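Local coordinates for protein alginate lyase (Bacteroides ovatus, PDB 3NNB) that probably cleaves the polysaccharide alginate by beta-elimination, at residues Glu92-Leu96 with Asp97-Leu101; Thr237-Gln240 with Asp241-Met244; Asp337-Gln340 with Glu341-Cys344. All blocks are in the same frame, centred on the assembly; numbering follows the deposited sequence. Where two conformers were deposited one is given.

Contact 1 (Glu92-Leu96 with Asp97-Leu101); sequences ELDKL and DRNKL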
loop_
_atom_site.group_PDB
_atom_site.type_symbol
_atom_site.label_atom_id
_atom_site.label_comp_id
_atom_site.label_asym_id
_atom_site.label_seq_id
_atom_site.Cartn_x
_atom_site.Cartn_y
_atom_site.Cartn_z
ATOM N N GLU A 92 -12.244 4.003 17.498
ATOM C CA GLU A 92 -12.892 2.689 17.687
ATOM C C GLU A 92 -12.399 1.668 16.721
ATOM O O GLU A 92 -12.483 0.495 16.978
ATOM C CB GLU A 92 -14.424 2.783 17.495
ATOM C CG GLU A 92 -15.117 3.495 18.600
ATOM C CD GLU A 92 -16.615 3.393 18.466
ATOM O OE1 GLU A 92 -17.174 3.729 17.410
ATOM O OE2 GLU A 92 -17.247 3.001 19.441
ATOM N N LEU A 93 -11.911 2.107 15.570
ATOM C CA LEU A 93 -11.414 1.125 14.593
ATOM C C LEU A 93 -10.324 0.198 15.135
ATOM O O LEU A 93 -10.156 -0.938 14.659
ATOM C CB LEU A 93 -11.001 1.819 13.310
ATOM C CG LEU A 93 -9.667 2.565 13.304
ATOM C CD1 LEU A 93 -8.480 1.590 13.064
ATOM C CD2 LEU A 93 -9.733 3.614 12.198
ATOM N N ASP A 94 -9.635 0.650 16.179
ATOM C CA ASP A 94 -8.531 -0.091 16.789
ATOM C C ASP A 94 -8.996 -1.367 17.476
ATOM O O ASP A 94 -8.184 -2.254 17.723
ATOM C CB ASP A 94 -7.806 0.801 17.796
ATOM C CG ASP A 94 -6.570 0.137 18.356
ATOM O OD1 ASP A 94 -5.703 -0.241 17.536
ATOM O OD2 ASP A 94 -6.479 -0.021 19.599
ATOM N N LYS A 95 -10.295 -1.471 17.775
ATOM C CA LYS A 95 -10.850 -2.651 18.447
ATOM C C LYS A 95 -10.902 -3.880 17.537
ATOM O O LYS A 95 -11.026 -5.014 18.016
ATOM C CB LYS A 95 -12.282 -2.378 18.941
ATOM C CG LYS A 95 -12.414 -1.310 20.011
ATOM C CD LYS A 95 -13.935 -1.059 20.310
ATOM C CE LYS A 95 -14.227 0.301 21.023
ATOM N NZ LYS A 95 -15.653 0.790 20.769
ATOM N N LEU A 96 -10.869 -3.648 16.236
ATOM C CA LEU A 96 -11.026 -4.726 15.249
ATOM C C LEU A 96 -9.646 -5.095 14.678
ATOM O O LEU A 96 -8.660 -4.985 15.389
ATOM C CB LEU A 96 -12.060 -4.312 14.217
ATOM C CG LEU A 96 -13.429 -3.956 14.790
ATOM C CD1 LEU A 96 -14.431 -3.634 13.669
ATOM C CD2 LEU A 96 -13.939 -5.123 15.678
ATOM N N ASP A 97 -9.576 -5.602 13.443
ATOM C CA ASP A 97 -8.349 -6.215 12.930
ATOM C C ASP A 97 -7.353 -5.304 12.212
ATOM O O ASP A 97 -6.225 -5.713 11.939
ATOM C CB ASP A 97 -8.716 -7.371 11.978
ATOM C CG ASP A 97 -9.379 -8.542 12.679
ATOM O OD1 ASP A 97 -9.059 -8.757 13.873
ATOM O OD2 ASP A 97 -10.188 -9.236 12.016
ATOM N N ARG A 98 -7.783 -4.108 11.829
ATOM C CA ARG A 98 -7.009 -3.257 10.878
ATOM C C ARG A 98 -5.613 -2.923 11.384
ATOM O O ARG A 98 -4.626 -3.031 10.622
ATOM C CB ARG A 98 -7.732 -1.940 10.582
ATOM C CG ARG A 98 -6.947 -0.993 9.725
ATOM C CD ARG A 98 -6.738 -1.566 8.356
ATOM N NE ARG A 98 -5.969 -0.682 7.471
ATOM C CZ ARG A 98 -4.641 -0.688 7.366
ATOM N NH1 ARG A 98 -3.907 -1.487 8.100
ATOM N NH2 ARG A 98 -4.047 0.124 6.485
ATOM N N ASN A 99 -5.517 -2.502 12.637
ATOM C CA ASN A 99 -4.200 -2.114 13.190
ATOM C C ASN A 99 -3.298 -3.294 13.466
ATOM O O ASN A 99 -2.095 -3.184 13.308
ATOM C CB ASN A 99 -4.360 -1.196 14.416
ATOM C CG ASN A 99 -4.907 0.209 14.027
ATOM O OD1 ASN A 99 -4.819 0.609 12.864
ATOM N ND2 ASN A 99 -5.465 0.943 15.012
ATOM N N LYS A 100 -3.861 -4.436 13.821
ATOM C CA LYS A 100 -3.071 -5.651 13.963
ATOM C C LYS A 100 -2.509 -6.080 12.604
ATOM O O LYS A 100 -1.327 -6.429 12.493
ATOM C CB LYS A 100 -3.876 -6.800 14.583
ATOM C CG LYS A 100 -4.421 -6.639 16.025
ATOM C CD LYS A 100 -3.437 -6.166 17.009
ATOM C CE LYS A 100 -3.946 -6.395 18.482
ATOM N NZ LYS A 100 -3.395 -7.685 19.112
ATOM N N LEU A 101 -3.348 -6.041 11.562
ATOM C CA LEU A 101 -2.882 -6.358 10.223
ATOM C C LEU A 101 -1.740 -5.399 9.831
ATOM O O LEU A 101 -0.737 -5.836 9.238
ATOM C CB LEU A 101 -4.056 -6.306 9.228
ATOM C CG LEU A 101 -3.676 -6.757 7.787
ATOM C CD1 LEU A 101 -4.803 -7.540 7.111
ATOM C CD2 LEU A 101 -3.271 -5.512 6.991
HETATM O O HOH W 1 -7.741 -2.309 14.438
HETATM O O HOH W 2 -6.233 -3.747 15.375
#
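Where a 3-10 turn runs into the start of helix 98-118, Asp-94 and Asn-99 join their side chains across the bend. Asn-99 ND2 gives a nearly straight hydrogen bond to Asp-94 OD1 (2.8 Å, N-H...O 173°). The carboxylate oxygen sits close to the amide plane of Asn-99, while the N-H arrives on the anti side of the carboxylate, whose plane is turned 39° from that of the amide. Asp-94 reaches it because CG stands anti to its backbone N (chi1 -174°). Leu-93 supplies an aliphatic neighbour, its CD1 lying 3.6 Å from Asn-99 ND2 and the two side chains crossing at about a right angle; Leu-93 also packs on Met-66 of strand 64-66, a suitable use of a branched aliphatic residue in a buried place.

The backbone between turn and helix is bridged by water. Water 1 donates to Leu-93 O at 2.8 Å and more weakly to Leu-96 O, and accepts from Asn-99 N; water 2 donates to Leu-96 O at 2.7 Å and accepts from Lys-100 N at 2.9 Å. Asp-97 faces another way, its carboxylate taken by Lys-51 and by Met-64 N. First-turn amides of a helix lack a carbonyl four residues back within the helix and are commonly taken by water or a cap, as Asn-99 N and Lys-100 N are here by water.

Contact 2 (Thr237-Gln240 with Asp241-Met244); sequences TGNQ and DLAM
Asn-239 caps helix 240-258 by turning its side-chain oxygen to a backbone amide of the first turn, Leu-242 N, which donates to Asn-239 OD1 at 3.2 Å. The amide comes from above the side-chain carbonyl plane, 58° out of it, and not along a lone pair. With CG anti to the backbone N (chi1 -166°) the group folds over the helix start, and its flat carboxamide rests on Leu-242 CB, 3.5 Å from Asn-239 CG. Asparagine suits this place because it is short and carries an acceptor.

The neighbouring amide, Asp-241 N, is served by water 3, which accepts from it at 3.0 Å and donates only weakly to Asn-239 OD1. From here regular helix bonding takes over: Ala-243 N reaches Asn-239 O at 3.3 Å, and Met-244 N, of a selenomethionine, reaches Gln-240 O at 2.8 Å. Ala-243 is small enough to fit against helix 221-236.

Gly-238, the C-prime residue of that helix, bonds through N to Leu-235 O, and Asn-239 N to Ala-234 O. At its positive phi a side chain would run into Thr-237 O, which glycine avoids. This Schellman motif, followed directly by the Asn-239 N-cap, makes the short link between the two helices.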
loop_
_atom_site.group_PDB
_atom_site.type_symbol
_atom_site.label_atom_id
_atom_site.label_comp_id
_atom_site.label_asym_id
_atom_site.label_seq_id
_atom_site.Cartn_x
_atom_site.Cartn_y
_atom_site.Cartn_z
ATOM N N THR A 237 1.528 -15.281 -7.279
ATOM C CA THR A 237 0.950 -16.623 -7.383
ATOM C C THR A 237 1.185 -17.293 -8.753
ATOM O O THR A 237 0.658 -18.345 -8.997
ATOM C CB THR A 237 -0.550 -16.592 -7.076
ATOM O OG1 THR A 237 -1.257 -15.782 -8.039
ATOM C CG2 THR A 237 -0.808 -16.035 -5.678
ATOM N N GLY A 238 1.988 -16.682 -9.617
ATOM C CA GLY A 238 2.361 -17.283 -10.907
ATOM C C GLY A 238 1.403 -17.033 -12.063
ATOM O O GLY A 238 1.512 -17.657 -13.118
ATOM N N ASN A 239 0.454 -16.131 -11.892
ATOM C CA ASN A 239 -0.595 -15.903 -12.868
ATOM C C ASN A 239 -0.233 -14.675 -13.692
ATOM O O ASN A 239 -0.840 -13.606 -13.559
ATOM C CB ASN A 239 -1.946 -15.749 -12.189
ATOM C CG ASN A 239 -3.107 -15.838 -13.154
ATOM O OD1 ASN A 239 -2.929 -15.775 -14.373
ATOM N ND2 ASN A 239 -4.309 -15.965 -12.618
ATOM N N GLN A 240 0.788 -14.840 -14.524
ATOM C CA GLN A 240 1.323 -13.710 -15.298
ATOM C C GLN A 240 0.283 -13.221 -16.299
ATOM O O GLN A 240 0.233 -12.024 -16.628
ATOM C CB GLN A 240 2.686 -14.074 -15.947
ATOM C CG GLN A 240 3.436 -12.873 -16.631
ATOM C CD GLN A 240 4.803 -13.272 -17.244
ATOM O OE1 GLN A 240 4.878 -13.785 -18.381
ATOM N NE2 GLN A 240 5.873 -12.974 -16.527
ATOM N N ASP A 241 -0.580 -14.104 -16.786
ATOM C CA ASP A 241 -1.569 -13.689 -17.767
ATOM C C ASP A 241 -2.585 -12.738 -17.176
ATOM O O ASP A 241 -2.940 -11.759 -17.820
ATOM C CB ASP A 241 -2.285 -14.885 -18.424
ATOM C CG ASP A 241 -1.381 -15.682 -19.375
ATOM O OD1 ASP A 241 -0.249 -15.255 -19.726
ATOM O OD2 ASP A 241 -1.822 -16.779 -19.765
ATOM N N LEU A 242 -3.071 -13.016 -15.958
ATOM C CA LEU A 242 -4.020 -12.124 -15.308
ATOM C C LEU A 242 -3.364 -10.768 -15.034
ATOM O O LEU A 242 -4.010 -9.734 -15.178
ATOM C CB LEU A 242 -4.524 -12.705 -13.973
ATOM C CG LEU A 242 -5.512 -11.872 -13.139
ATOM C CD1 LEU A 242 -6.781 -11.401 -13.879
ATOM C CD2 LEU A 242 -5.953 -12.693 -11.866
ATOM N N ALA A 243 -2.107 -10.775 -14.605
ATOM C CA ALA A 243 -1.358 -9.537 -14.377
ATOM C C ALA A 243 -1.240 -8.741 -15.668
ATOM O O ALA A 243 -1.529 -7.539 -15.686
ATOM C CB ALA A 243 0.033 -9.819 -13.805
HETATM N N MSE A 244 -0.856 -9.419 -16.763
HETATM C CA MSE A 244 -0.734 -8.754 -18.072
HETATM C C MSE A 244 -2.055 -8.109 -18.526
HETATM O O MSE A 244 -2.065 -6.948 -18.987
HETATM C CB MSE A 244 -0.202 -9.759 -19.119
HETATM C CG MSE A 244 0.329 -9.146 -20.388
HETATM SE SE MSE A 244 1.996 -8.197 -20.098
HETATM C CE MSE A 244 3.171 -9.683 -19.675
HETATM O O HOH W 3 -0.495 -17.047 -16.528
#

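Contact 3 (Asp337-Gln340 with Glu341-Cys344); sequences DKKQ and EEAC
Helix 336-351 carries an i to i+3 salt bridge on one flank, Lys-339 NZ meeting Glu-342 OE2 at 2.8 Å on the syn side of the carboxylate, 33° out of its plane. The two side chains run alongside each other the same way, and Lys-339 is bent at chi2 (-53°), which lays its CD against the carboxylate, 3.7 Å from Glu-342 CD. Long, flexible chains suit this place, since their methylenes can pack while their ends pair; both also touch Ile-279 of helix 274-293. With an alanine here in place of Glu-342, the Lys-339 ammonium would probably lose its carboxylate mate and be less firmly placed.

The close-packed side belongs to Ala-343 and Cys-344, small buried residues that fit against Ile-321. Gln-340 joins them there, its amide held by Gly-322 N and Tyr-320 O, polar partners that suit a carboxamide.

The opposite character appears around Lys-338, which is exposed. Its CE passes 3.5 Å from Glu-342 OE2, but its NZ pairs with Glu-335 and stays 4.4 Å from that oxygen. Glu-341 extends to Thr-369 through OE2, and through OE1 it shares a water: water 4 donates to Glu-341 OE1 at 3.1 Å and to Lys-338 O at 2.8 Å.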
loop_
_atom_site.group_PDB
_atom_site.type_symbol
_atom_site.label_atom_id
_atom_site.label_comp_id
_atom_site.label_asym_id
_atom_site.label_seq_id
_atom_site.Cartn_x
_atom_site.Cartn_y
_atom_site.Cartn_z
ATOM N N ASP A 337 2.234 19.442 6.317
ATOM C CA ASP A 337 3.678 19.259 6.169
ATOM C C ASP A 337 4.051 17.840 5.796
ATOM O O ASP A 337 4.931 17.595 4.936
ATOM C CB ASP A 337 4.387 19.658 7.473
ATOM C CG ASP A 337 4.332 21.125 7.756
ATOM O OD1 ASP A 337 4.018 21.927 6.875
ATOM O OD2 ASP A 337 4.658 21.476 8.894
ATOM N N LYS A 338 3.406 16.860 6.417
ATOM C CA LYS A 338 3.630 15.452 6.062
ATOM C C LYS A 338 3.395 15.178 4.570
ATOM O O LYS A 338 4.192 14.474 3.947
ATOM C CB LYS A 338 2.750 14.555 6.929
ATOM C CG LYS A 338 2.832 13.104 6.686
ATOM C CD LYS A 338 1.748 12.366 7.537
ATOM C CE LYS A 338 1.679 10.897 7.183
ATOM N NZ LYS A 338 0.416 10.258 7.663
ATOM N N LYS A 339 2.284 15.686 4.024
ATOM C CA LYS A 339 1.962 15.501 2.583
ATOM C C LYS A 339 2.842 16.299 1.649
ATOM O O LYS A 339 3.203 15.773 0.595
ATOM C CB LYS A 339 0.485 15.749 2.313
ATOM C CG LYS A 339 -0.426 14.761 3.059
ATOM C CD LYS A 339 -0.066 13.297 2.824
ATOM C CE LYS A 339 -0.920 12.401 3.701
ATOM N NZ LYS A 339 -0.491 10.950 3.561
ATOM N N GLN A 340 3.273 17.518 2.055
ATOM C CA GLN A 340 4.331 18.213 1.306
ATOM C C GLN A 340 5.592 17.329 1.172
ATOM O O GLN A 340 6.134 17.186 0.091
ATOM C CB GLN A 340 4.671 19.542 1.975
ATOM C CG GLN A 340 3.611 20.605 1.727
ATOM C CD GLN A 340 3.723 21.203 0.335
ATOM O OE1 GLN A 340 4.842 21.348 -0.176
ATOM N NE2 GLN A 340 2.596 21.571 -0.275
ATOM N N GLU A 341 6.044 16.731 2.281
ATOM C CA GLU A 341 7.192 15.846 2.237
ATOM C C GLU A 341 6.942 14.644 1.321
ATOM O O GLU A 341 7.773 14.315 0.475
ATOM C CB GLU A 341 7.576 15.389 3.642
ATOM C CG GLU A 341 8.775 14.469 3.605
ATOM C CD GLU A 341 9.224 13.987 4.986
ATOM O OE1 GLU A 341 8.384 14.018 5.901
ATOM O OE2 GLU A 341 10.397 13.560 5.140
ATOM N N GLU A 342 5.801 14.001 1.455
ATOM C CA GLU A 342 5.431 12.878 0.588
ATOM C C GLU A 342 5.444 13.246 -0.894
ATOM O O GLU A 342 5.907 12.461 -1.721
ATOM C CB GLU A 342 4.065 12.325 0.967
ATOM C CG GLU A 342 4.068 11.590 2.285
ATOM C CD GLU A 342 2.715 10.846 2.575
ATOM O OE1 GLU A 342 2.064 10.395 1.621
ATOM O OE2 GLU A 342 2.323 10.741 3.753
ATOM N N ALA A 343 4.960 14.445 -1.217
ATOM C CA ALA A 343 4.986 14.930 -2.596
ATOM C C ALA A 343 6.410 14.947 -3.170
ATOM O O ALA A 343 6.614 14.648 -4.324
ATOM C CB ALA A 343 4.342 16.308 -2.675
ATOM N N CYS A 344 7.390 15.360 -2.348
ATOM C CA CYS A 344 8.780 15.394 -2.772
ATOM C C CYS A 344 9.309 13.983 -3.126
ATOM O O CYS A 344 10.193 13.839 -4.011
ATOM C CB CYS A 344 9.640 15.996 -1.651
ATOM S SG CYS A 344 9.338 17.763 -1.377
HETATM O O HOH W 4 5.904 12.474 4.996
#

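How the contacts relate
The contacts follow one another along the chain as separate local features of a largely helical, single-chain protein. Contact 1 opens helix 98-118, contact 2 joins helices 221-236 and 240-258, and contact 3 lies within helix 336-351, so no helix is shared. Their centres are about 31 Å apart for contacts 1 and 2, 26 Å for contacts 1 and 3, and 34 Å for contacts 2 and 3, and none touches another; the last two lie on opposite sides of the chain's centre. Contacts 1 and 2 both belong to the alginate lyase family region. Each contact shapes its own part of the chain, and none can act directly on another.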